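Local structure of D-alanyl-D-alanine carboxypeptidase (Streptococcus pneumoniae R6, 1XP4) at residues L50-E53 against A54-N57; D122-D125 against M126-A129; S169-D172 against V173-A177; R89-T92 against V93-L97. The protein probably removes the C-terminal D-alanine from sugar-peptide cell wall precursors, acting as a serine-type D-Ala-D-Ala carboxypeptidase in peptidoglycan synthesis. All blocks are in the same frame, centred on the assembly; numbering follows the deposited sequence.

Contact 1: L50-E53 against A54-N57; sequences LVYE and ALEN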
ATOM      1  N   LEU A  50     -11.987   0.627   0.650  1.00 14.17           N
ATOM      2  CA  LEU A  50     -13.338   1.127   0.476  1.00 14.76           C
ATOM      3  C   LEU A  50     -13.943   1.511   1.828  1.00 14.69           C
ATOM      4  O   LEU A  50     -14.796   2.401   1.914  1.00 15.46           O
ATOM      5  CB  LEU A  50     -14.194   0.079  -0.242  1.00 13.45           C
ATOM      6  CG  LEU A  50     -13.710  -0.282  -1.657  1.00 12.99           C
ATOM      7  CD1 LEU A  50     -14.612  -1.344  -2.260  1.00  9.39           C
ATOM      8  CD2 LEU A  50     -13.704   0.963  -2.540  1.00  9.88           C
ATOM      9  N   VAL A  51     -13.474   0.852   2.883  1.00 14.35           N
ATOM     10  CA  VAL A  51     -13.948   1.112   4.238  1.00 13.95           C
ATOM     11  C   VAL A  51     -13.483   2.476   4.734  1.00 15.60           C
ATOM     12  O   VAL A  51     -14.255   3.219   5.348  1.00 16.62           O
ATOM     13  CB  VAL A  51     -13.440   0.047   5.222  1.00 14.19           C
ATOM     14  CG1 VAL A  51     -13.969   0.340   6.607  1.00 14.57           C
ATOM     15  CG2 VAL A  51     -13.879  -1.337   4.770  1.00 13.16           C
ATOM     16  N   TYR A  52     -12.218   2.801   4.483  1.00 15.56           N
ATOM     17  CA  TYR A  52     -11.691   4.100   4.890  1.00 16.56           C
ATOM     18  C   TYR A  52     -12.356   5.177   4.040  1.00 17.04           C
ATOM     19  O   TYR A  52     -12.605   6.290   4.508  1.00 19.09           O
ATOM     20  CB  TYR A  52     -10.167   4.154   4.714  1.00 15.99           C
ATOM     21  CG  TYR A  52      -9.395   3.562   5.875  1.00 14.83           C
ATOM     22  CD1 TYR A  52      -9.321   4.225   7.097  1.00 15.72           C
ATOM     23  CD2 TYR A  52      -8.764   2.326   5.763  1.00 13.28           C
ATOM     24  CE1 TYR A  52      -8.633   3.668   8.185  1.00 13.73           C
ATOM     25  CE2 TYR A  52      -8.080   1.761   6.841  1.00 13.01           C
ATOM     26  CZ  TYR A  52      -8.020   2.439   8.045  1.00 12.91           C
ATOM     27  OH  TYR A  52      -7.352   1.887   9.112  1.00 16.22           O
ATOM     28  N   GLU A  53     -12.655   4.835   2.791  1.00 17.37           N
ATOM     29  CA  GLU A  53     -13.304   5.777   1.892  1.00 19.32           C
ATOM     30  C   GLU A  53     -14.727   6.071   2.363  1.00 19.85           C
ATOM     31  O   GLU A  53     -15.270   7.137   2.088  1.00 19.07           O
ATOM     32  CB  GLU A  53     -13.335   5.223   0.473  1.00 21.25           C
ATOM     33  CG  GLU A  53     -13.787   6.241  -0.548  1.00 28.97           C
ATOM     34  CD  GLU A  53     -13.579   5.768  -1.972  1.00 32.63           C
ATOM     35  OE1 GLU A  53     -14.287   4.829  -2.394  1.00 35.54           O
ATOM     36  OE2 GLU A  53     -12.699   6.331  -2.663  1.00 34.10           O
ATOM     37  N   ALA A  54     -15.333   5.118   3.068  1.00 19.08           N
ATOM     38  CA  ALA A  54     -16.682   5.306   3.588  1.00 16.67           C
ATOM     39  C   ALA A  54     -16.584   6.063   4.912  1.00 15.63           C
ATOM     40  O   ALA A  54     -17.491   6.807   5.283  1.00 14.46           O
ATOM     41  CB  ALA A  54     -17.362   3.966   3.789  1.00 17.33           C
ATOM     42  N   LEU A  55     -15.486   5.863   5.633  1.00 13.04           N
ATOM     43  CA  LEU A  55     -15.289   6.586   6.882  1.00 12.19           C
ATOM     44  C   LEU A  55     -15.077   8.048   6.512  1.00 12.64           C
ATOM     45  O   LEU A  55     -15.664   8.946   7.114  1.00 10.59           O
ATOM     46  CB  LEU A  55     -14.062   6.070   7.625  1.00 12.22           C
ATOM     47  CG  LEU A  55     -14.213   4.743   8.357  1.00 10.51           C
ATOM     48  CD1 LEU A  55     -12.856   4.279   8.835  1.00  7.08           C
ATOM     49  CD2 LEU A  55     -15.183   4.911   9.517  1.00  8.68           C
ATOM     50  N   GLU A  56     -14.236   8.272   5.506  1.00 11.78           N
ATOM     51  CA  GLU A  56     -13.953   9.616   5.041  1.00 12.89           C
ATOM     52  C   GLU A  56     -15.213  10.311   4.543  1.00 13.10           C
ATOM     53  O   GLU A  56     -15.455  11.464   4.888  1.00 13.88           O
ATOM     54  CB  GLU A  56     -12.906   9.573   3.928  1.00 17.12           C
ATOM     55  CG  GLU A  56     -12.641  10.911   3.257  1.00 21.10           C
ATOM     56  CD  GLU A  56     -11.433  10.876   2.332  1.00 24.65           C
ATOM     57  OE1 GLU A  56     -11.364   9.991   1.451  1.00 26.30           O
ATOM     58  OE2 GLU A  56     -10.552  11.744   2.483  1.00 25.99           O
ATOM     59  N   ASN A  57     -16.015   9.616   3.735  1.00 12.27           N
ATOM     60  CA  ASN A  57     -17.245  10.204   3.203  1.00 11.83           C
ATOM     61  C   ASN A  57     -18.239  10.476   4.313  1.00 13.16           C
ATOM     62  O   ASN A  57     -19.120  11.316   4.159  1.00 16.02           O
ATOM     63  CB  ASN A  57     -17.918   9.294   2.164  1.00 10.36           C
ATOM     64  CG  ASN A  57     -17.145   9.214   0.858  1.00 12.92           C
ATOM     65  OD1 ASN A  57     -16.235  10.010   0.610  1.00 14.26           O
ATOM     66  ND2 ASN A  57     -17.511   8.253   0.009  1.00 10.77           N
TER
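The amide of E56 donates to the carbonyl of Y52, with N to O at 2.8 Å and an N-H...O angle of 164°. L55 N reaches V51 O at 2.9 Å in the same pattern. N57 N bonds to E53 O at 3.1 Å. A54 N is shared: it makes weak bonds to both L50 O and V51 O. The carboxylates look elsewhere for partners. E53 has CG anti to its backbone nitrogen (chi1 -170°) and an extended chain, which carries OE2 to a salt bridge with K130. E56 is also extended, and its two oxygens go to Y184 OH and to the ammonium of K183. E53 OE2 and E56 OE1 are 5.7 Å apart. Each acid has a lysine partner, which probably offsets the like charges. Y52 and L55 lie side by side and point the same way. Their CD1 atoms meet at 3.9 Å, obliquely to the ring. The Y52 ring also meets that of Y184, with the planes about 20° apart. This is the i to i+4 bonding of an alpha-helix, here in the last two turns of helix 44-57, which begins with the predicted proton acceptor K44.

Contact 2: D122-D125 against M126-A129; sequences DFVD and MMRA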
ATOM      1  N   ASP A 122     -22.369  -6.512  -4.336  1.00 19.58           N
ATOM      2  CA  ASP A 122     -22.290  -5.102  -4.686  1.00 19.95           C
ATOM      3  C   ASP A 122     -20.918  -4.591  -4.293  1.00 18.52           C
ATOM      4  O   ASP A 122     -20.288  -3.849  -5.050  1.00 18.43           O
ATOM      5  CB  ASP A 122     -23.377  -4.295  -3.968  1.00 22.73           C
ATOM      6  CG  ASP A 122     -24.782  -4.685  -4.412  1.00 26.97           C
ATOM      7  OD1 ASP A 122     -25.026  -4.742  -5.636  1.00 26.18           O
ATOM      8  OD2 ASP A 122     -25.646  -4.928  -3.540  1.00 30.68           O
ATOM      9  N   PHE A 123     -20.445  -4.999  -3.118  1.00 15.91           N
ATOM     10  CA  PHE A 123     -19.126  -4.566  -2.671  1.00 15.80           C
ATOM     11  C   PHE A 123     -18.052  -4.979  -3.689  1.00 13.11           C
ATOM     12  O   PHE A 123     -17.150  -4.198  -3.999  1.00 10.74           O
ATOM     13  CB  PHE A 123     -18.787  -5.149  -1.294  1.00 14.31           C
ATOM     14  CG  PHE A 123     -17.660  -4.437  -0.615  1.00 12.70           C
ATOM     15  CD1 PHE A 123     -17.884  -3.246   0.066  1.00 14.51           C
ATOM     16  CD2 PHE A 123     -16.363  -4.927  -0.691  1.00 13.67           C
ATOM     17  CE1 PHE A 123     -16.829  -2.549   0.661  1.00 12.24           C
ATOM     18  CE2 PHE A 123     -15.300  -4.239  -0.100  1.00 13.62           C
ATOM     19  CZ  PHE A 123     -15.537  -3.047   0.578  1.00 12.30           C
ATOM     20  N   VAL A 124     -18.152  -6.201  -4.211  1.00 10.59           N
ATOM     21  CA  VAL A 124     -17.188  -6.670  -5.201  1.00 11.55           C
ATOM     22  C   VAL A 124     -17.204  -5.778  -6.448  1.00 13.63           C
ATOM     23  O   VAL A 124     -16.152  -5.458  -7.011  1.00 13.36           O
ATOM     24  CB  VAL A 124     -17.458  -8.135  -5.629  1.00 10.59           C
ATOM     25  CG1 VAL A 124     -16.563  -8.498  -6.818  1.00  9.79           C
ATOM     26  CG2 VAL A 124     -17.186  -9.089  -4.452  1.00  7.81           C
ATOM     27  N   ASP A 125     -18.394  -5.373  -6.878  1.00 14.11           N
ATOM     28  CA  ASP A 125     -18.487  -4.513  -8.037  1.00 14.82           C
ATOM     29  C   ASP A 125     -17.781  -3.209  -7.708  1.00 17.46           C
ATOM     30  O   ASP A 125     -17.183  -2.572  -8.580  1.00 17.43           O
ATOM     31  CB  ASP A 125     -19.948  -4.255  -8.402  1.00 17.45           C
ATOM     32  CG  ASP A 125     -20.655  -5.506  -8.908  1.00 20.55           C
ATOM     33  OD1 ASP A 125     -20.009  -6.331  -9.593  1.00 19.78           O
ATOM     34  OD2 ASP A 125     -21.864  -5.657  -8.631  1.00 24.32           O
HETATM   35  N   MSE A 126     -17.842  -2.813  -6.443  1.00 17.99           N
HETATM   36  CA  MSE A 126     -17.182  -1.592  -6.023  1.00 18.85           C
HETATM   37  C   MSE A 126     -15.674  -1.779  -6.107  1.00 21.14           C
HETATM   38  O   MSE A 126     -14.957  -0.888  -6.574  1.00 23.73           O
HETATM   39  CB  MSE A 126     -17.583  -1.217  -4.592  1.00 20.52           C
HETATM   40  CG  MSE A 126     -18.928  -0.516  -4.484  1.00 21.46           C
HETATM   41 SE   MSE A 126     -19.454  -0.085  -2.673  1.00 29.50          SE
HETATM   42  CE  MSE A 126     -17.953   1.019  -2.175  1.00 25.50           C
HETATM   43  N   MSE A 127     -15.175  -2.931  -5.667  1.00 20.54           N
HETATM   44  CA  MSE A 127     -13.739  -3.134  -5.734  1.00 20.61           C
HETATM   45  C   MSE A 127     -13.269  -3.348  -7.171  1.00 19.53           C
HETATM   46  O   MSE A 127     -12.111  -3.068  -7.503  1.00 20.20           O
HETATM   47  CB  MSE A 127     -13.276  -4.269  -4.789  1.00 20.50           C
HETATM   48  CG  MSE A 127     -14.249  -5.405  -4.538  1.00 21.08           C
HETATM   49 SE   MSE A 127     -13.856  -6.464  -2.918  1.00 22.14          SE
HETATM   50  CE  MSE A 127     -12.024  -6.974  -3.272  1.00 22.58           C
ATOM     51  N   ARG A 128     -14.164  -3.813  -8.037  1.00 16.96           N
ATOM     52  CA  ARG A 128     -13.795  -3.998  -9.437  1.00 14.48           C
ATOM     53  C   ARG A 128     -13.654  -2.619 -10.071  1.00 13.35           C
ATOM     54  O   ARG A 128     -12.779  -2.387 -10.904  1.00 13.13           O
ATOM     55  CB  ARG A 128     -14.863  -4.790 -10.194  1.00 10.66           C
ATOM     56  CG  ARG A 128     -14.929  -6.242  -9.815  1.00 15.40           C
ATOM     57  CD  ARG A 128     -15.972  -6.997 -10.614  1.00 15.35           C
ATOM     58  NE  ARG A 128     -15.969  -8.418 -10.270  1.00 19.83           N
ATOM     59  CZ  ARG A 128     -16.739  -9.330 -10.856  1.00 20.53           C
ATOM     60  NH1 ARG A 128     -17.576  -8.967 -11.817  1.00 20.87           N
ATOM     61  NH2 ARG A 128     -16.675 -10.606 -10.481  1.00 18.67           N
ATOM     62  N   ALA A 129     -14.525  -1.706  -9.662  1.00 12.26           N
ATOM     63  CA  ALA A 129     -14.512  -0.360 -10.202  1.00 14.09           C
ATOM     64  C   ALA A 129     -13.294   0.387  -9.715  1.00 16.97           C
ATOM     65  O   ALA A 129     -12.595   1.030 -10.503  1.00 18.93           O
ATOM     66  CB  ALA A 129     -15.769   0.376  -9.797  1.00 11.35           C
TER
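Residues D122-D125 and M126-A129 are consecutive turns of helix 120-133, joined by i to i+4 backbone bonds. M126 N donates to D122 O at 3.0 Å, M127 N to F123 O, R128 N to V124 O and A129 N to D125 O. M126 N has a second, weak bond to F123 O. Two selenomethionines approach the F123 ring from the same side of its plane. M127 comes closest, with SE 3.7 Å from F123 CD2, and crosses F123 at about a right angle. M126 SE lies 5.3 Å from the F123 ring centroid, 46° off the ring normal. Both are oblique Met-aromatic contacts. The F123 ring packs on T47 and L50 of helix 44-57 and on A113 and A117 of helix 106-117. This is helix-to-helix packing in the helical part of the penicillin-recognising fold. R128 runs extended past V124, whose CG1 is 3.5 Å from R128 NE. D125 OD1 is 4.2 Å from R128 NH1, well out of the guanidinium plane, so any pull is probably one of charge alone. D125 has firmer partners in Y157 OH and K121, while R128 NH2 donates to V141 O and its guanidinium makes a cation-pi contact with Y157.

Contact 3: S169-D172 against V173-A177; sequences SAYD and VAIVA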
ATOM      1  N   SER A 169      -1.638  -9.171  -9.862  1.00 15.42           N
ATOM      2  CA  SER A 169      -0.205  -9.349 -10.057  1.00 16.84           C
ATOM      3  C   SER A 169       0.506  -8.650  -8.896  1.00 16.54           C
ATOM      4  O   SER A 169      -0.097  -7.818  -8.214  1.00 15.67           O
ATOM      5  CB  SER A 169       0.233  -8.751 -11.400  1.00 17.51           C
ATOM      6  OG  SER A 169       0.204  -7.336 -11.385  1.00 19.81           O
ATOM      7  N   ALA A 170       1.770  -8.991  -8.651  1.00 15.25           N
ATOM      8  CA  ALA A 170       2.502  -8.355  -7.561  1.00 15.38           C
ATOM      9  C   ALA A 170       2.537  -6.854  -7.848  1.00 15.97           C
ATOM     10  O   ALA A 170       2.439  -6.027  -6.936  1.00 15.67           O
ATOM     11  CB  ALA A 170       3.915  -8.921  -7.466  1.00 14.75           C
ATOM     12  N   TYR A 171       2.664  -6.518  -9.130  1.00 15.20           N
ATOM     13  CA  TYR A 171       2.680  -5.128  -9.589  1.00 15.63           C
ATOM     14  C   TYR A 171       1.368  -4.479  -9.147  1.00 16.70           C
ATOM     15  O   TYR A 171       1.363  -3.414  -8.520  1.00 15.68           O
ATOM     16  CB  TYR A 171       2.771  -5.095 -11.116  1.00 15.35           C
ATOM     17  CG  TYR A 171       2.814  -3.721 -11.742  1.00 18.05           C
ATOM     18  CD1 TYR A 171       4.025  -3.049 -11.913  1.00 21.27           C
ATOM     19  CD2 TYR A 171       1.649  -3.108 -12.216  1.00 17.14           C
ATOM     20  CE1 TYR A 171       4.080  -1.807 -12.548  1.00 18.74           C
ATOM     21  CE2 TYR A 171       1.695  -1.870 -12.849  1.00 16.89           C
ATOM     22  CZ  TYR A 171       2.914  -1.227 -13.013  1.00 17.40           C
ATOM     23  OH  TYR A 171       2.979  -0.011 -13.657  1.00 17.94           O
ATOM     24  N   ASP A 172       0.258  -5.132  -9.488  1.00 14.12           N
ATOM     25  CA  ASP A 172      -1.058  -4.646  -9.117  1.00 15.21           C
ATOM     26  C   ASP A 172      -1.156  -4.458  -7.605  1.00 15.33           C
ATOM     27  O   ASP A 172      -1.634  -3.423  -7.130  1.00 16.21           O
ATOM     28  CB  ASP A 172      -2.140  -5.622  -9.574  1.00 18.99           C
ATOM     29  CG  ASP A 172      -2.305  -5.645 -11.078  1.00 22.44           C
ATOM     30  OD1 ASP A 172      -2.170  -4.573 -11.701  1.00 25.30           O
ATOM     31  OD2 ASP A 172      -2.588  -6.726 -11.635  1.00 21.75           O
ATOM     32  N   VAL A 173      -0.701  -5.457  -6.850  1.00 12.39           N
ATOM     33  CA  VAL A 173      -0.746  -5.381  -5.393  1.00 10.86           C
ATOM     34  C   VAL A 173       0.029  -4.172  -4.885  1.00 11.68           C
ATOM     35  O   VAL A 173      -0.441  -3.459  -3.997  1.00 13.02           O
ATOM     36  CB  VAL A 173      -0.180  -6.652  -4.750  1.00  8.52           C
ATOM     37  CG1 VAL A 173      -0.253  -6.547  -3.251  1.00  7.37           C
ATOM     38  CG2 VAL A 173      -0.977  -7.858  -5.211  1.00 13.23           C
ATOM     39  N   ALA A 174       1.213  -3.946  -5.450  1.00 11.33           N
ATOM     40  CA  ALA A 174       2.043  -2.813  -5.063  1.00  9.81           C
ATOM     41  C   ALA A 174       1.221  -1.534  -5.183  1.00  9.56           C
ATOM     42  O   ALA A 174       1.192  -0.708  -4.271  1.00 12.42           O
ATOM     43  CB  ALA A 174       3.263  -2.731  -5.963  1.00  8.29           C
ATOM     44  N   ILE A 175       0.556  -1.373  -6.320  1.00  7.98           N
ATOM     45  CA  ILE A 175      -0.269  -0.198  -6.551  1.00  7.80           C
ATOM     46  C   ILE A 175      -1.302  -0.077  -5.421  1.00  8.86           C
ATOM     47  O   ILE A 175      -1.406   0.962  -4.771  1.00 10.43           O
ATOM     48  CB  ILE A 175      -0.953  -0.290  -7.944  1.00  6.62           C
ATOM     49  CG1 ILE A 175       0.115  -0.101  -9.039  1.00  7.68           C
ATOM     50  CG2 ILE A 175      -2.078   0.738  -8.058  1.00  1.00           C
ATOM     51  CD1 ILE A 175      -0.371  -0.274 -10.497  1.00  6.19           C
ATOM     52  N   VAL A 176      -2.043  -1.150  -5.173  1.00  7.83           N
ATOM     53  CA  VAL A 176      -3.040  -1.168  -4.110  1.00  8.48           C
ATOM     54  C   VAL A 176      -2.435  -0.745  -2.768  1.00  9.64           C
ATOM     55  O   VAL A 176      -2.912   0.182  -2.109  1.00 11.72           O
ATOM     56  CB  VAL A 176      -3.643  -2.581  -3.956  1.00  8.74           C
ATOM     57  CG1 VAL A 176      -4.526  -2.649  -2.704  1.00  5.80           C
ATOM     58  CG2 VAL A 176      -4.443  -2.935  -5.215  1.00  4.32           C
ATOM     59  N   ALA A 177      -1.382  -1.434  -2.357  1.00 10.15           N
ATOM     60  CA  ALA A 177      -0.729  -1.105  -1.101  1.00 11.02           C
ATOM     61  C   ALA A 177      -0.321   0.370  -1.093  1.00 12.28           C
ATOM     62  O   ALA A 177      -0.562   1.087  -0.120  1.00 13.10           O
ATOM     63  CB  ALA A 177       0.490  -1.998  -0.899  1.00  9.78           C
TER
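S169-D172 and V173-A177 form the start of helix 170-183, where V173 N donates to S169 O at 2.8 Å, and A174, I175 and V176 repeat the i to i+4 bond to A170, Y171 and D172. S169 is the N-cap. Its OG accepts from D172 N at 2.9 Å, with an N-H...O angle of 164°. In return, D172 OD2 accepts from S169 N at 3.2 Å, on the anti side of the carboxylate and 22° out of its plane. D172 has CG beside its own backbone nitrogen (chi1 -70°), which turns the carboxylate back to S169 N. The two reciprocal bonds give partners to backbone N-H groups at the helix start. D172 OD2 lies close to D138 OD1, and these like charges may raise the proton affinity of the pair. Beside the cap, Y171 and I175, one turn apart, meet at a slant. I175 CD1 touches Y171 CE2 at 3.5 Å, and Y171 OH makes a weak bond to Y361 O. Another side of the helix is apolar: A170, V173, A174 and A177 rest on strands 17-21, 234-241 and 244-253. The arrangement is a capping box heading a helix packed on the five-stranded antiparallel sheet.

Contact 4: R89-T92 against V93-L97; sequences RNYT and VEELL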
ATOM      1  N   ARG A  89     -22.787 -11.206  17.300  1.00 21.17           N
ATOM      2  CA  ARG A  89     -23.275 -10.793  15.981  1.00 21.55           C
ATOM      3  C   ARG A  89     -23.479  -9.292  15.745  1.00 20.53           C
ATOM      4  O   ARG A  89     -24.304  -8.895  14.929  1.00 20.81           O
ATOM      5  CB  ARG A  89     -24.575 -11.538  15.644  1.00 21.78           C
ATOM      6  CG  ARG A  89     -24.394 -12.986  15.185  1.00 19.63           C
ATOM      7  CD  ARG A  89     -25.669 -13.776  15.451  1.00 25.72           C
ATOM      8  NE  ARG A  89     -26.167 -14.518  14.295  1.00 28.67           N
ATOM      9  CZ  ARG A  89     -26.568 -13.958  13.158  1.00 26.96           C
ATOM     10  NH1 ARG A  89     -26.524 -12.648  13.014  1.00 30.94           N
ATOM     11  NH2 ARG A  89     -27.034 -14.705  12.172  1.00 28.59           N
ATOM     12  N   ASN A  90     -22.735  -8.458  16.459  1.00 18.89           N
ATOM     13  CA  ASN A  90     -22.832  -7.018  16.265  1.00 17.48           C
ATOM     14  C   ASN A  90     -21.586  -6.365  16.833  1.00 17.04           C
ATOM     15  O   ASN A  90     -21.388  -6.320  18.045  1.00 19.25           O
ATOM     16  CB  ASN A  90     -24.074  -6.439  16.943  1.00 16.67           C
ATOM     17  CG  ASN A  90     -24.341  -5.001  16.527  1.00 16.93           C
ATOM     18  OD1 ASN A  90     -23.519  -4.113  16.761  1.00 15.53           O
ATOM     19  ND2 ASN A  90     -25.491  -4.769  15.894  1.00 14.19           N
ATOM     20  N   TYR A  91     -20.737  -5.871  15.947  1.00 13.95           N
ATOM     21  CA  TYR A  91     -19.515  -5.247  16.387  1.00 14.29           C
ATOM     22  C   TYR A  91     -19.259  -3.929  15.694  1.00 16.03           C
ATOM     23  O   TYR A  91     -19.872  -3.609  14.683  1.00 20.25           O
ATOM     24  CB  TYR A  91     -18.329  -6.189  16.168  1.00 13.13           C
ATOM     25  CG  TYR A  91     -18.415  -7.457  16.982  1.00 12.24           C
ATOM     26  CD1 TYR A  91     -19.168  -8.546  16.533  1.00 12.32           C
ATOM     27  CD2 TYR A  91     -17.804  -7.547  18.238  1.00 10.18           C
ATOM     28  CE1 TYR A  91     -19.325  -9.689  17.316  1.00 12.03           C
ATOM     29  CE2 TYR A  91     -17.949  -8.686  19.027  1.00 10.66           C
ATOM     30  CZ  TYR A  91     -18.717  -9.749  18.562  1.00 10.91           C
ATOM     31  OH  TYR A  91     -18.908 -10.853  19.351  1.00  7.37           O
ATOM     32  N   THR A  92     -18.334  -3.177  16.269  1.00 15.47           N
ATOM     33  CA  THR A  92     -17.932  -1.876  15.777  1.00 14.30           C
ATOM     34  C   THR A  92     -17.128  -1.956  14.478  1.00 13.65           C
ATOM     35  O   THR A  92     -16.429  -2.941  14.224  1.00 14.05           O
ATOM     36  CB  THR A  92     -17.103  -1.165  16.874  1.00 13.75           C
ATOM     37  OG1 THR A  92     -17.975  -0.357  17.668  1.00 15.99           O
ATOM     38  CG2 THR A  92     -16.017  -0.311  16.284  1.00 14.30           C
ATOM     39  N   VAL A  93     -17.250  -0.920  13.654  1.00 11.98           N
ATOM     40  CA  VAL A  93     -16.508  -0.842  12.404  1.00 11.92           C
ATOM     41  C   VAL A  93     -15.027  -0.980  12.753  1.00 14.35           C
ATOM     42  O   VAL A  93     -14.305  -1.776  12.157  1.00 15.37           O
ATOM     43  CB  VAL A  93     -16.731   0.526  11.701  1.00  9.88           C
ATOM     44  CG1 VAL A  93     -15.632   0.779  10.675  1.00  7.78           C
ATOM     45  CG2 VAL A  93     -18.087   0.549  11.016  1.00  7.44           C
ATOM     46  N   GLU A  94     -14.586  -0.193  13.728  1.00 15.89           N
ATOM     47  CA  GLU A  94     -13.203  -0.222  14.172  1.00 17.82           C
ATOM     48  C   GLU A  94     -12.845  -1.624  14.649  1.00 18.16           C
ATOM     49  O   GLU A  94     -11.740  -2.110  14.412  1.00 21.32           O
ATOM     50  CB  GLU A  94     -12.990   0.790  15.307  1.00 18.68           C
ATOM     51  CG  GLU A  94     -11.568   0.835  15.868  1.00 23.82           C
ATOM     52  CD  GLU A  94     -11.364   1.938  16.906  1.00 27.17           C
ATOM     53  OE1 GLU A  94     -12.088   1.949  17.923  1.00 30.71           O
ATOM     54  OE2 GLU A  94     -10.475   2.796  16.709  1.00 29.35           O
ATOM     55  N   GLU A  95     -13.780  -2.283  15.315  1.00 17.02           N
ATOM     56  CA  GLU A  95     -13.508  -3.620  15.809  1.00 18.85           C
ATOM     57  C   GLU A  95     -13.281  -4.598  14.663  1.00 18.25           C
ATOM     58  O   GLU A  95     -12.325  -5.380  14.683  1.00 16.46           O
ATOM     59  CB  GLU A  95     -14.653  -4.086  16.712  1.00 20.19           C
ATOM     60  CG  GLU A  95     -14.823  -3.199  17.934  1.00 22.21           C
ATOM     61  CD  GLU A  95     -15.770  -3.777  18.962  1.00 26.29           C
ATOM     62  OE1 GLU A  95     -16.973  -3.946  18.646  1.00 21.79           O
ATOM     63  OE2 GLU A  95     -15.305  -4.061  20.092  1.00 26.08           O
ATOM     64  N   LEU A  96     -14.148  -4.546  13.658  1.00 17.31           N
ATOM     65  CA  LEU A  96     -14.012  -5.429  12.506  1.00 17.26           C
ATOM     66  C   LEU A  96     -12.758  -5.078  11.712  1.00 17.71           C
ATOM     67  O   LEU A  96     -12.038  -5.956  11.238  1.00 18.53           O
ATOM     68  CB  LEU A  96     -15.245  -5.322  11.616  1.00 15.20           C
ATOM     69  CG  LEU A  96     -16.541  -5.767  12.290  1.00 13.45           C
ATOM     70  CD1 LEU A  96     -17.707  -5.525  11.348  1.00 13.44           C
ATOM     71  CD2 LEU A  96     -16.439  -7.241  12.674  1.00 15.20           C
ATOM     72  N   LEU A  97     -12.500  -3.785  11.576  1.00 17.59           N
ATOM     73  CA  LEU A  97     -11.327  -3.322  10.857  1.00 20.33           C
ATOM     74  C   LEU A  97     -10.075  -3.903  11.508  1.00 20.74           C
ATOM     75  O   LEU A  97      -9.171  -4.393  10.832  1.00 22.65           O
ATOM     76  CB  LEU A  97     -11.260  -1.801  10.905  1.00 20.79           C
ATOM     77  CG  LEU A  97     -11.163  -1.080   9.567  1.00 22.23           C
ATOM     78  CD1 LEU A  97     -11.059   0.416   9.836  1.00 22.94           C
ATOM     79  CD2 LEU A  97      -9.960  -1.581   8.786  1.00 23.62           C
TER
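T92 N donates to the anti lone pair of E95 OE1 at 2.8 Å, and the bond is nearly straight at 172°. T92 is the N-cap residue of helix 93-103, which directly follows strand 90-92, so this is a strand-to-helix junction with a first-turn side chain folded back onto the cap residue. The T92 side chain makes no capping bond in return, so the capping box is not complete. E95 has CG beside its backbone nitrogen (chi1 -61°), which brings the extended chain back across T92. A second bond across the junction is L96 N to T92 O at 2.8 Å, the first i to i+4 bond of the helix. The short axes of strand and helix stand at 87° to each other. The T92 and E95 side chains cross at about a right angle, and T92 CB and CG2 lie against E95 CG. E95 OE1 also sits at the edge of the Y91 ring, near its plane, 3.7 Å from Y91 CD2. The Y91 ring stacks on F198 of strand 195-198, while Y91 OH accepts from A88 N. L96 carries the contact inward to V66 and helix 106-117. Its CD2 methyl meets Y91 CB at 4.1 Å.

Overall arrangement
All four contacts belong to the carboxypeptidase part of the chain. Contacts 1 and 2 have centres 14 Å apart and touch directly, with L50 CD1 3.4 Å from F123 CZ. Contact 4 reaches contact 1 more lightly, Y52 OH lying 4.1 Å from L97 CD1. Contact 3 touches none of the others; its nearest atoms are about 8 Å from contact 2 and 9 Å from contact 1. The predicted proton acceptor K44 is near side chains of all four contacts. The side chain of K44 is about 8 Å from that of M127, 9 Å from those of V51 and V176, and 10 Å from that of L96. The side chain of V173 comes within about 8 Å of that of K224, the predicted substrate-binding lysine.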